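Local coordinates for glucose-6-phosphate isomerase (Thermus thermophilus, PDB 1ZZG), which probably catalyses the reversible isomerisation of glucose 6-phosphate to fructose 6-phosphate in glycolysis and gluconeogenesis, at residues L23-A26 and R27-L31; R187-A190 and L191-V194; Y250-R253 and L254-L257; V262-H265 and D266-G270; E393-A396 and F397-P400. All coordinates share one frame; numbering follows the deposited sequence.

Interaction 1: L23-A26 and R27-L31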
loop_
_atom_site.group_PDB
_atom_site.type_symbol
_atom_site.label_atom_id
_atom_site.label_comp_id
_atom_site.label_asym_id
_atom_site.label_seq_id
_atom_site.Cartn_x
_atom_site.Cartn_y
_atom_site.Cartn_z
ATOM N N LEU A 23 20.475 -26.252 3.908
ATOM C CA LEU A 23 20.220 -25.080 4.740
ATOM C C LEU A 23 21.439 -24.759 5.615
ATOM O O LEU A 23 21.806 -23.589 5.772
ATOM C CB LEU A 23 18.982 -25.313 5.619
ATOM C CG LEU A 23 17.633 -25.472 4.903
ATOM C CD1 LEU A 23 16.559 -25.889 5.893
ATOM C CD2 LEU A 23 17.250 -24.164 4.228
ATOM N N GLU A 24 22.066 -25.792 6.179
ATOM C CA GLU A 24 23.243 -25.603 7.031
ATOM C C GLU A 24 24.371 -24.934 6.251
ATOM O O GLU A 24 25.062 -24.055 6.769
ATOM C CB GLU A 24 23.744 -26.945 7.575
ATOM C CG GLU A 24 22.761 -27.710 8.450
ATOM C CD GLU A 24 22.551 -27.080 9.810
ATOM O OE1 GLU A 24 23.237 -26.083 10.135
ATOM O OE2 GLU A 24 21.697 -27.595 10.562
ATOM N N GLU A 25 24.553 -25.356 5.003
ATOM C CA GLU A 25 25.599 -24.799 4.150
ATOM C C GLU A 25 25.275 -23.353 3.769
ATOM O O GLU A 25 26.163 -22.502 3.717
ATOM C CB GLU A 25 25.763 -25.668 2.897
ATOM C CG GLU A 25 26.731 -25.137 1.851
ATOM C CD GLU A 25 28.122 -24.862 2.401
ATOM O OE1 GLU A 25 28.437 -25.341 3.512
ATOM O OE2 GLU A 25 28.904 -24.170 1.709
ATOM N N ALA A 26 24.000 -23.070 3.514
ATOM C CA ALA A 26 23.597 -21.711 3.167
ATOM C C ALA A 26 23.960 -20.793 4.338
ATOM O O ALA A 26 24.525 -19.711 4.143
ATOM C CB ALA A 26 22.092 -21.660 2.890
ATOM N N ARG A 27 23.652 -21.236 5.557
ATOM C CA ARG A 27 23.966 -20.448 6.750
ATOM C C ARG A 27 25.478 -20.269 6.931
ATOM O O ARG A 27 25.951 -19.163 7.220
ATOM C CB ARG A 27 23.361 -21.098 8.005
ATOM C CG ARG A 27 23.846 -20.471 9.311
ATOM C CD ARG A 27 22.942 -20.806 10.504
ATOM N NE ARG A 27 22.935 -22.229 10.849
ATOM C CZ ARG A 27 22.197 -22.752 11.824
ATOM N NH1 ARG A 27 21.403 -21.971 12.553
ATOM N NH2 ARG A 27 22.243 -24.056 12.069
ATOM N N ARG A 28 26.236 -21.350 6.760
ATOM C CA ARG A 28 27.692 -21.280 6.898
ATOM C C ARG A 28 28.267 -20.261 5.902
ATOM O O ARG A 28 29.092 -19.417 6.262
ATOM C CB ARG A 28 28.321 -22.660 6.641
ATOM C CG ARG A 28 29.827 -22.731 6.927
ATOM C CD ARG A 28 30.496 -23.872 6.155
ATOM N NE ARG A 28 30.428 -23.647 4.710
ATOM C CZ ARG A 28 31.091 -22.696 4.061
ATOM N NH1 ARG A 28 31.894 -21.869 4.713
ATOM N NH2 ARG A 28 30.927 -22.547 2.756
ATOM N N ARG A 29 27.832 -20.345 4.648
ATOM C CA ARG A 29 28.312 -19.427 3.621
ATOM C C ARG A 29 28.066 -17.973 4.004
ATOM O O ARG A 29 28.914 -17.109 3.772
ATOM C CB ARG A 29 27.635 -19.705 2.280
ATOM C CG ARG A 29 28.064 -20.996 1.618
ATOM C CD ARG A 29 27.457 -21.129 0.231
ATOM N NE ARG A 29 27.893 -22.364 -0.417
ATOM C CZ ARG A 29 27.678 -22.659 -1.696
ATOM N NH1 ARG A 29 27.026 -21.806 -2.478
ATOM N NH2 ARG A 29 28.122 -23.806 -2.197
ATOM N N LEU A 30 26.901 -17.703 4.580
ATOM C CA LEU A 30 26.563 -16.342 4.981
ATOM C C LEU A 30 27.448 -15.870 6.133
ATOM O O LEU A 30 28.024 -14.779 6.080
ATOM C CB LEU A 30 25.091 -16.261 5.398
ATOM C CG LEU A 30 24.607 -14.899 5.917
ATOM C CD1 LEU A 30 24.660 -13.858 4.799
ATOM C CD2 LEU A 30 23.186 -15.035 6.455
ATOM N N LEU A 31 27.554 -16.693 7.172
ATOM C CA LEU A 31 28.363 -16.338 8.333
ATOM C C LEU A 31 29.852 -16.224 8.004
ATOM O O LEU A 31 30.569 -15.438 8.632
ATOM C CB LEU A 31 28.149 -17.351 9.468
ATOM C CG LEU A 31 26.739 -17.401 10.078
ATOM C CD1 LEU A 31 26.670 -18.464 11.163
ATOM C CD2 LEU A 31 26.380 -16.032 10.657
HETATM O O HOH W 1 24.947 -23.685 9.573
#
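Glu-25 and Arg-28 run alongside each other in the same direction, and the guanidinium takes the carboxylate side-on: NE donates to Glu-25 OE1 at 2.9 Å and NH2 to Glu-25 OE2 at 2.8 Å. Both oxygens are met on their syn sides and both lie in the guanidinium plane, though the two flat groups are turned 32° apart. Glu-25 OE2 has a second donor, Arg-29 NE at 3.0 Å, which arrives on the anti side with its guanidinium almost perpendicular to the carboxylate. With CG anti to the backbone N (chi1 175°) and a bend at chi2, Glu-25 folds its carboxylate forward along the helix to reach both arginines. Three bonds thus grip one carboxylate, an i to i+3 and i+4 salt-bridge network on the partly exposed side of helix 20-32. Beneath it the regular helical ladder pairs Arg-27 N with Leu-23 O, Arg-28 N with Glu-24 O, Arg-29 N with Glu-25 O and Leu-30 N with Ala-26 O. A separate pair stands on another side of the helix, where Arg-27 NH2 reaches Glu-24 OE1 at 3.0 Å, on its syn side. A water accepts from Arg-27 NE at 2.8 Å, in the guanidinium plane, and donates to both Glu-24 OE1 and Glu-24 O, so that carbonyl serves the helix and the water together. Arg-27 NH1 turns to the carbonyls of Ala-220 and Ala-222, while Ala-26 and Leu-30 pack against helix 371-391.

Interaction 2: R187-A190 and L191-V194; sequences RFSA and LSPV
A chi1 of 74° sets Ser-192 OG between its own backbone N and carbonyl carbon, from where it turns back to Ser-189 O at 2.8 Å. Val-194 holds CG2 anti to its carbonyl carbon (chi1, measured to CG1, 169°), which puts that methyl 3.4 Å from Ser-189 OG, a packing contact alongside the hydroxyl. Ser-189 O accepts twice: the hydroxyl of Ser-192 comes in the carbonyl plane, on a lone pair, whereas Ser-192 N, at 3.0 Å, sits above that plane, 53° out of it. The second bond closes a type I beta turn from Ser-189 to Ser-192, and Ser-192 is also the N-cap of helix 193-201, its OG accepting from Val-194 N at 3.2 Å. One hydroxyl therefore gives its proton to the turn and receives the amide of the first helical turn, tying the two together in a buried setting. A water bridges Phe-188 O, to which it donates, and Leu-191 N, from which it accepts at 2.9 Å. Ser-189 OG has its polar partner in the carbonyl of Gly-186. Leu-191 packs on helix 206-221 and Ala-190 on Met-378 of helix 371-391; the side chain of Ser-189 is about 10 Å from that of Glu-267, the predicted proton donor.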
loop_
_atom_site.group_PDB
_atom_site.type_symbol
_atom_site.label_atom_id
_atom_site.label_comp_id
_atom_site.label_asym_id
_atom_site.label_seq_id
_atom_site.Cartn_x
_atom_site.Cartn_y
_atom_site.Cartn_z
ATOM N N ARG A 187 17.985 -1.003 2.484
ATOM C CA ARG A 187 16.819 -1.811 2.832
ATOM C C ARG A 187 16.997 -2.643 4.091
ATOM O O ARG A 187 16.042 -3.244 4.570
ATOM C CB ARG A 187 16.401 -2.710 1.658
ATOM C CG ARG A 187 17.494 -3.590 1.112
ATOM C CD ARG A 187 17.011 -4.362 -0.117
ATOM N NE ARG A 187 18.113 -5.121 -0.688
ATOM C CZ ARG A 187 18.990 -4.637 -1.560
ATOM N NH1 ARG A 187 18.893 -3.384 -1.992
ATOM N NH2 ARG A 187 19.992 -5.403 -1.971
ATOM N N PHE A 188 18.214 -2.668 4.628
ATOM C CA PHE A 188 18.512 -3.416 5.853
ATOM C C PHE A 188 18.817 -2.438 6.992
ATOM O O PHE A 188 19.356 -2.837 8.024
ATOM C CB PHE A 188 19.749 -4.302 5.644
ATOM C CG PHE A 188 19.506 -5.507 4.781
ATOM C CD1 PHE A 188 19.135 -6.723 5.350
ATOM C CD2 PHE A 188 19.655 -5.434 3.401
ATOM C CE1 PHE A 188 18.920 -7.845 4.557
ATOM C CE2 PHE A 188 19.441 -6.554 2.597
ATOM C CZ PHE A 188 19.074 -7.760 3.180
ATOM N N SER A 189 18.454 -1.171 6.811
ATOM C CA SER A 189 18.769 -0.138 7.798
ATOM C C SER A 189 17.707 0.250 8.819
ATOM O O SER A 189 17.917 1.195 9.570
ATOM C CB SER A 189 19.196 1.142 7.074
ATOM O OG SER A 189 18.058 1.834 6.563
ATOM N N ALA A 190 16.584 -0.457 8.867
ATOM C CA ALA A 190 15.517 -0.088 9.796
ATOM C C ALA A 190 15.901 0.058 11.269
ATOM O O ALA A 190 15.367 0.925 11.960
ATOM C CB ALA A 190 14.358 -1.066 9.672
ATOM N N LEU A 191 16.816 -0.775 11.755
ATOM C CA LEU A 191 17.189 -0.702 13.157
ATOM C C LEU A 191 18.407 0.179 13.443
ATOM O O LEU A 191 18.976 0.130 14.533
ATOM C CB LEU A 191 17.374 -2.117 13.725
ATOM C CG LEU A 191 16.150 -3.025 13.482
ATOM C CD1 LEU A 191 16.306 -4.350 14.222
ATOM C CD2 LEU A 191 14.888 -2.315 13.950
ATOM N N SER A 192 18.807 0.975 12.458
ATOM C CA SER A 192 19.907 1.917 12.646
ATOM C C SER A 192 19.170 3.221 12.984
ATOM O O SER A 192 17.950 3.210 13.165
ATOM C CB SER A 192 20.717 2.078 11.354
ATOM O OG SER A 192 20.026 2.851 10.387
ATOM N N PRO A 193 19.889 4.351 13.101
ATOM C CA PRO A 193 19.165 5.587 13.419
ATOM C C PRO A 193 18.057 5.908 12.404
ATOM O O PRO A 193 17.146 6.683 12.705
ATOM C CB PRO A 193 20.273 6.637 13.446
ATOM C CG PRO A 193 21.443 5.850 13.987
ATOM C CD PRO A 193 21.346 4.556 13.195
ATOM N N VAL A 194 18.140 5.310 11.214
ATOM C CA VAL A 194 17.130 5.514 10.170
ATOM C C VAL A 194 15.745 5.328 10.787
ATOM O O VAL A 194 14.843 6.132 10.570
ATOM C CB VAL A 194 17.285 4.498 9.010
ATOM C CG1 VAL A 194 16.070 4.563 8.086
ATOM C CG2 VAL A 194 18.550 4.790 8.224
HETATM O O HOH W 2 17.794 -3.129 10.430
#

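Interaction 3: Y250-R253 and L254-L257; sequences YSER and LSHL
Ser-251 and Leu-254 make the close-packed side of this turn. The hydroxyl of Ser-251, set anti to its backbone N (chi1 174°), reaches Leu-254 N at 3.3 Å, a weak hydrogen bond, and lies 3.9 Å from Leu-254 CB. That same OG is bonded to Glu-102 of the second subunit, whose carboxylate also takes the backbone amides of Glu-252 and Arg-253, so the turn is gripped across the dimer interface. Its backbone closes through Ser-255 N to Glu-252 O, 2.9 Å, with the donor well above the carbonyl plane; this is a type I beta turn, overlapped by a second, from Leu-254 to Leu-257. The other side is looser and partly exposed: Glu-252 OE1 comes no nearer than 4.2 Å to Ser-255 CB and pairs instead with Lys-290. At the joint of the overlapping turns a water spans Arg-253 O, 2.9 Å, and His-256 N, 3.0 Å, linking them without a direct bond. The paired turns carry the chain from strand 244-249 into helix 257-269, with Leu-254 touching Ala-87 of helix 79-88 and Val-374 of helix 371-391, and the guanidinium of Arg-253 reaching the carbonyl of Ala-87.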
loop_
_atom_site.group_PDB
_atom_site.type_symbol
_atom_site.label_atom_id
_atom_site.label_comp_id
_atom_site.label_asym_id
_atom_site.label_seq_id
_atom_site.Cartn_x
_atom_site.Cartn_y
_atom_site.Cartn_z
ATOM N N TYR A 250 -2.256 -9.295 9.417
ATOM C CA TYR A 250 -3.536 -9.035 10.061
ATOM C C TYR A 250 -3.417 -8.023 11.186
ATOM O O TYR A 250 -3.516 -8.368 12.363
ATOM C CB TYR A 250 -4.147 -10.331 10.601
ATOM C CG TYR A 250 -5.029 -10.998 9.583
ATOM C CD1 TYR A 250 -4.483 -11.690 8.504
ATOM C CD2 TYR A 250 -6.418 -10.855 9.644
ATOM C CE1 TYR A 250 -5.296 -12.219 7.506
ATOM C CE2 TYR A 250 -7.240 -11.379 8.649
ATOM C CZ TYR A 250 -6.674 -12.055 7.585
ATOM O OH TYR A 250 -7.486 -12.546 6.588
ATOM N N SER A 251 -3.209 -6.770 10.800
ATOM C CA SER A 251 -3.068 -5.667 11.737
ATOM C C SER A 251 -3.112 -4.362 10.960
ATOM O O SER A 251 -2.658 -4.300 9.819
ATOM C CB SER A 251 -1.733 -5.765 12.482
ATOM O OG SER A 251 -1.517 -4.625 13.301
ATOM N N GLU A 252 -3.681 -3.326 11.568
ATOM C CA GLU A 252 -3.733 -2.023 10.919
ATOM C C GLU A 252 -2.520 -1.223 11.406
ATOM O O GLU A 252 -1.948 -0.425 10.661
ATOM C CB GLU A 252 -5.040 -1.298 11.263
ATOM C CG GLU A 252 -5.174 0.105 10.667
ATOM C CD GLU A 252 -5.240 0.134 9.136
ATOM O OE1 GLU A 252 -5.414 -0.928 8.496
ATOM O OE2 GLU A 252 -5.125 1.245 8.570
ATOM N N ARG A 253 -2.125 -1.441 12.656
ATOM C CA ARG A 253 -0.960 -0.748 13.208
ATOM C C ARG A 253 0.273 -1.079 12.360
ATOM O O ARG A 253 1.169 -0.245 12.192
ATOM C CB ARG A 253 -0.722 -1.179 14.659
ATOM C CG ARG A 253 -1.834 -0.772 15.622
ATOM C CD ARG A 253 -1.579 -1.376 16.988
ATOM N NE ARG A 253 -0.292 -0.939 17.515
ATOM C CZ ARG A 253 0.387 -1.580 18.458
ATOM N NH1 ARG A 253 -0.102 -2.698 18.978
ATOM N NH2 ARG A 253 1.549 -1.097 18.887
ATOM N N LEU A 254 0.302 -2.295 11.824
ATOM C CA LEU A 254 1.405 -2.751 10.977
ATOM C C LEU A 254 1.066 -2.626 9.488
ATOM O O LEU A 254 1.620 -3.348 8.664
ATOM C CB LEU A 254 1.737 -4.213 11.276
ATOM C CG LEU A 254 2.423 -4.577 12.592
ATOM C CD1 LEU A 254 2.620 -6.087 12.642
ATOM C CD2 LEU A 254 3.770 -3.865 12.698
ATOM N N SER A 255 0.165 -1.712 9.145
ATOM C CA SER A 255 -0.244 -1.536 7.750
ATOM C C SER A 255 0.894 -1.183 6.787
ATOM O O SER A 255 0.761 -1.353 5.578
ATOM C CB SER A 255 -1.324 -0.453 7.655
ATOM O OG SER A 255 -0.791 0.825 7.932
ATOM N N HIS A 256 2.010 -0.687 7.311
ATOM C CA HIS A 256 3.124 -0.312 6.446
ATOM C C HIS A 256 4.251 -1.342 6.417
ATOM O O HIS A 256 5.247 -1.156 5.708
ATOM C CB HIS A 256 3.657 1.059 6.865
ATOM C CG HIS A 256 2.688 2.173 6.611
ATOM N ND1 HIS A 256 2.593 2.812 5.394
ATOM C CD2 HIS A 256 1.714 2.702 7.390
ATOM C CE1 HIS A 256 1.601 3.684 5.431
ATOM N NE2 HIS A 256 1.051 3.637 6.631
ATOM N N LEU A 257 4.095 -2.428 7.173
ATOM C CA LEU A 257 5.115 -3.465 7.205
ATOM C C LEU A 257 5.213 -4.205 5.869
ATOM O O LEU A 257 6.316 -4.476 5.390
ATOM C CB LEU A 257 4.845 -4.475 8.331
ATOM C CG LEU A 257 5.957 -5.514 8.540
ATOM C CD1 LEU A 257 7.248 -4.812 8.931
ATOM C CD2 LEU A 257 5.566 -6.495 9.636
HETATM O O HOH W 3 3.079 -0.346 10.043
#

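Interaction 4: V262-H265 and D266-G270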
loop_
_atom_site.group_PDB
_atom_site.type_symbol
_atom_site.label_atom_id
_atom_site.label_comp_id
_atom_site.label_asym_id
_atom_site.label_seq_id
_atom_site.Cartn_x
_atom_site.Cartn_y
_atom_site.Cartn_z
ATOM N N VAL A 262 8.279 -5.991 0.961
ATOM C CA VAL A 262 8.339 -6.047 -0.492
ATOM C C VAL A 262 9.685 -5.517 -1.003
ATOM O O VAL A 262 10.290 -6.127 -1.884
ATOM C CB VAL A 262 7.158 -5.271 -1.125
ATOM C CG1 VAL A 262 7.335 -5.183 -2.633
ATOM C CG2 VAL A 262 5.851 -5.994 -0.816
ATOM N N GLN A 263 10.161 -4.395 -0.461
ATOM C CA GLN A 263 11.461 -3.885 -0.891
ATOM C C GLN A 263 12.555 -4.852 -0.454
ATOM O O GLN A 263 13.473 -5.153 -1.215
ATOM C CB GLN A 263 11.792 -2.511 -0.294
ATOM C CG GLN A 263 13.281 -2.189 -0.472
ATOM C CD GLN A 263 13.694 -0.809 -0.005
ATOM O OE1 GLN A 263 13.176 -0.293 0.978
ATOM N NE2 GLN A 263 14.661 -0.216 -0.700
ATOM N N LEU A 264 12.474 -5.312 0.790
ATOM C CA LEU A 264 13.474 -6.239 1.308
ATOM C C LEU A 264 13.584 -7.473 0.413
ATOM O O LEU A 264 14.674 -7.858 -0.007
ATOM C CB LEU A 264 13.110 -6.686 2.724
ATOM C CG LEU A 264 14.035 -7.774 3.289
ATOM C CD1 LEU A 264 15.439 -7.201 3.479
ATOM C CD2 LEU A 264 13.490 -8.305 4.604
ATOM N N HIS A 265 12.442 -8.087 0.128
ATOM C CA HIS A 265 12.406 -9.296 -0.688
ATOM C C HIS A 265 12.779 -9.074 -2.158
ATOM O O HIS A 265 13.712 -9.698 -2.674
ATOM C CB HIS A 265 11.013 -9.926 -0.607
ATOM C CG HIS A 265 10.890 -11.212 -1.361
ATOM N ND1 HIS A 265 11.345 -12.414 -0.861
ATOM C CD2 HIS A 265 10.386 -11.479 -2.589
ATOM C CE1 HIS A 265 11.124 -13.368 -1.750
ATOM N NE2 HIS A 265 10.543 -12.827 -2.807
ATOM N N ASP A 266 12.040 -8.190 -2.819
ATOM C CA ASP A 266 12.242 -7.864 -4.232
ATOM C C ASP A 266 13.641 -7.365 -4.593
ATOM O O ASP A 266 14.297 -7.917 -5.465
ATOM C CB ASP A 266 11.235 -6.793 -4.669
ATOM C CG ASP A 266 9.844 -7.347 -4.920
ATOM O OD1 ASP A 266 9.545 -8.480 -4.485
ATOM O OD2 ASP A 266 9.039 -6.623 -5.552
ATOM N N GLU A 267 14.082 -6.300 -3.931
ATOM C CA GLU A 267 15.385 -5.719 -4.221
ATOM C C GLU A 267 16.557 -6.634 -3.887
ATOM O O GLU A 267 17.593 -6.586 -4.549
ATOM C CB GLU A 267 15.531 -4.385 -3.484
ATOM C CG GLU A 267 16.274 -3.339 -4.284
ATOM C CD GLU A 267 16.137 -1.942 -3.707
ATOM O OE1 GLU A 267 15.718 -1.036 -4.456
ATOM O OE2 GLU A 267 16.451 -1.749 -2.513
ATOM N N SER A 268 16.398 -7.471 -2.866
ATOM C CA SER A 268 17.468 -8.377 -2.465
ATOM C C SER A 268 17.605 -9.610 -3.359
ATOM O O SER A 268 18.710 -9.959 -3.782
ATOM C CB SER A 268 17.262 -8.854 -1.020
ATOM O OG SER A 268 17.337 -7.787 -0.090
ATOM N N LEU A 269 16.479 -10.252 -3.658
ATOM C CA LEU A 269 16.485 -11.484 -4.437
ATOM C C LEU A 269 16.124 -11.411 -5.928
ATOM O O LEU A 269 16.264 -12.406 -6.647
ATOM C CB LEU A 269 15.598 -12.504 -3.715
ATOM C CG LEU A 269 15.979 -12.634 -2.227
ATOM C CD1 LEU A 269 14.970 -13.499 -1.474
ATOM C CD2 LEU A 269 17.386 -13.217 -2.120
ATOM N N GLY A 270 15.648 -10.256 -6.391
ATOM C CA GLY A 270 15.327 -10.100 -7.804
ATOM C C GLY A 270 16.666 -9.811 -8.454
ATOM O O GLY A 270 17.021 -8.655 -8.711
#
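Asp-266 lies alongside Val-262, its N bonded to Val-262 O and its OD2 3.7 Å from Val-262 CG1; OD1 sits at the edge of the His-265 ring, 3.6 Å from CD2, and takes the amide of Ala-283 on strand 278-287. Glu-267, the predicted proton donor, runs parallel to Gln-263 one turn back, both chains extended. Gln-263 NE2 donates to Glu-267 OE2 at 3.0 Å, coming from above the carboxylate plane, with amide and carboxylate turned 67° apart. Ser-268 OG, anti to its own carbonyl carbon (chi1 -64°), folds back on the helix to give Leu-264 O a 2.7 Å bond in the carbonyl plane, beside a weak 3.4 Å bond from Ser-268 N to the same oxygen. Leu-269 crosses His-265 at about a right angle, CD1 3.8 Å from ND1, while His-265 NE2 is bonded to Thr-281. At Gly-270 the chain leaves helix 257-269, and its carbonyl accepts from Gln-297 of the second subunit. Gln-263 NE2 and Arg-187 NH1 both hold Glu-267 OE2, which should restrict the carboxylate, while Ser-268 OG holds the Arg-187 NE and so positions the guanidinium.

Interaction 5: E393-A396 and F397-P400; sequences EVNA and FDQP
The amide of Asn-395 and the carboxylate of Asp-398 are stacked, their planes only 18° apart, with Asn-395 CG 3.6 Å from Asp-398 CG. Asn-395 ND2 stands 3.3 Å from Asp-398 OD2, but the angle is too poor for a hydrogen bond, so the two groups meet flat rather than through an N-H. Asp-398 reaches this position because its CG lies between its backbone N and carbonyl carbon (chi1 68°), which turns the carboxylate back over the preceding residues. The amide's other end is committed: Asn-395 OD1 accepts from Phe-397 N at 2.9 Å, the donor tilted from the carbonyl plane, a side-chain to backbone bond two residues on, as in an Asx turn. On the other flank the methyl of Ala-396 sits over the face of the Phe-397 ring, CB 4.1 Å from the ring centroid and 7° off its normal, a CH-pi contact. The ring also meets Phe-188 obliquely and packs on Met-40 and Leu-41. This irregular loop leaves helix 371-391 through a Schellman motif at Glu-393 and leads to helix 403-414. Its carbonyls do the wider work: Arg-187 takes those of Ala-396 and Asp-398, and Lys-271 those of Asn-395 and Asp-398. The chemistry is consistent with a self-folded loop offering backbone oxygens to two cations; the side chains of Asp-398 and Glu-267, the predicted proton donor, lie about 8 Å apart.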
loop_
_atom_site.group_PDB
_atom_site.type_symbol
_atom_site.label_atom_id
_atom_site.label_comp_id
_atom_site.label_asym_id
_atom_site.label_seq_id
_atom_site.Cartn_x
_atom_site.Cartn_y
_atom_site.Cartn_z
ATOM N N GLU A 393 21.991 -18.332 -4.841
ATOM C CA GLU A 393 23.269 -17.910 -5.408
ATOM C C GLU A 393 23.268 -16.527 -6.039
ATOM O O GLU A 393 23.709 -16.342 -7.177
ATOM C CB GLU A 393 23.739 -18.938 -6.439
ATOM C CG GLU A 393 23.805 -20.346 -5.879
ATOM C CD GLU A 393 24.434 -21.332 -6.842
ATOM O OE1 GLU A 393 24.012 -21.378 -8.020
ATOM O OE2 GLU A 393 25.347 -22.066 -6.415
ATOM N N VAL A 394 22.779 -15.552 -5.286
ATOM C CA VAL A 394 22.732 -14.179 -5.757
ATOM C C VAL A 394 23.343 -13.290 -4.696
ATOM O O VAL A 394 23.546 -13.716 -3.555
ATOM C CB VAL A 394 21.279 -13.704 -5.989
ATOM C CG1 VAL A 394 20.636 -14.492 -7.121
ATOM C CG2 VAL A 394 20.479 -13.866 -4.707
ATOM N N ASN A 395 23.651 -12.063 -5.089
ATOM C CA ASN A 395 24.192 -11.070 -4.176
ATOM C C ASN A 395 22.930 -10.375 -3.665
ATOM O O ASN A 395 22.312 -9.578 -4.376
ATOM C CB ASN A 395 25.071 -10.069 -4.925
ATOM C CG ASN A 395 25.690 -9.038 -4.002
ATOM O OD1 ASN A 395 25.206 -8.813 -2.890
ATOM N ND2 ASN A 395 26.760 -8.396 -4.461
ATOM N N ALA A 396 22.537 -10.700 -2.442
ATOM C CA ALA A 396 21.328 -10.130 -1.856
ATOM C C ALA A 396 21.521 -8.730 -1.292
ATOM O O ALA A 396 20.577 -8.131 -0.771
ATOM C CB ALA A 396 20.821 -11.055 -0.752
ATOM N N PHE A 397 22.723 -8.185 -1.435
ATOM C CA PHE A 397 23.006 -6.894 -0.833
ATOM C C PHE A 397 23.311 -5.706 -1.734
ATOM O O PHE A 397 23.669 -4.630 -1.247
ATOM C CB PHE A 397 24.105 -7.112 0.208
ATOM C CG PHE A 397 23.796 -8.249 1.151
ATOM C CD1 PHE A 397 22.762 -8.137 2.076
ATOM C CD2 PHE A 397 24.465 -9.467 1.043
ATOM C CE1 PHE A 397 22.392 -9.219 2.880
ATOM C CE2 PHE A 397 24.103 -10.562 1.845
ATOM C CZ PHE A 397 23.062 -10.435 2.763
ATOM N N ASP A 398 23.161 -5.890 -3.040
ATOM C CA ASP A 398 23.392 -4.795 -3.972
ATOM C C ASP A 398 22.124 -4.581 -4.801
ATOM O O ASP A 398 21.113 -5.240 -4.567
ATOM C CB ASP A 398 24.616 -5.074 -4.865
ATOM C CG ASP A 398 24.401 -6.215 -5.837
ATOM O OD1 ASP A 398 23.348 -6.875 -5.783
ATOM O OD2 ASP A 398 25.302 -6.448 -6.668
ATOM N N GLN A 399 22.165 -3.653 -5.749
ATOM C CA GLN A 399 20.989 -3.375 -6.567
ATOM C C GLN A 399 21.381 -2.773 -7.916
ATOM O O GLN A 399 21.089 -1.607 -8.198
ATOM C CB GLN A 399 20.039 -2.437 -5.807
ATOM C CG GLN A 399 20.693 -1.218 -5.153
ATOM C CD GLN A 399 21.567 -1.560 -3.947
ATOM O OE1 GLN A 399 21.143 -2.266 -3.029
ATOM N NE2 GLN A 399 22.790 -1.041 -3.943
ATOM N N PRO A 400 22.034 -3.576 -8.773
ATOM C CA PRO A 400 22.497 -3.174 -10.106
ATOM C C PRO A 400 21.415 -2.631 -11.033
ATOM O O PRO A 400 21.688 -1.761 -11.857
ATOM C CB PRO A 400 23.120 -4.461 -10.669
ATOM C CG PRO A 400 23.486 -5.244 -9.449
ATOM C CD PRO A 400 22.307 -5.005 -8.543
#

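How the interactions relate
Interactions 2 and 4 are wholly buried; interaction 3 is buried with partly exposed flanks, and interactions 1 and 5 lie nearer the surface. The chemistry follows: paired charges along the outer helix of interaction 1, serine hydroxyls and backbone turns in interactions 2 and 3, a buried carboxylate in interaction 4, and a stacked amide and carboxylate with a CH-pi contact in interaction 5. Arg-187, at the start of the interaction 2 segment, links it to interactions 4 and 5. Interaction 3 leads into the helix that carries interaction 4, and both, with interaction 5, touch the second subunit. Interaction 1 meets only interaction 5, through Leu-30 against Phe-397 and Arg-29 near Glu-393.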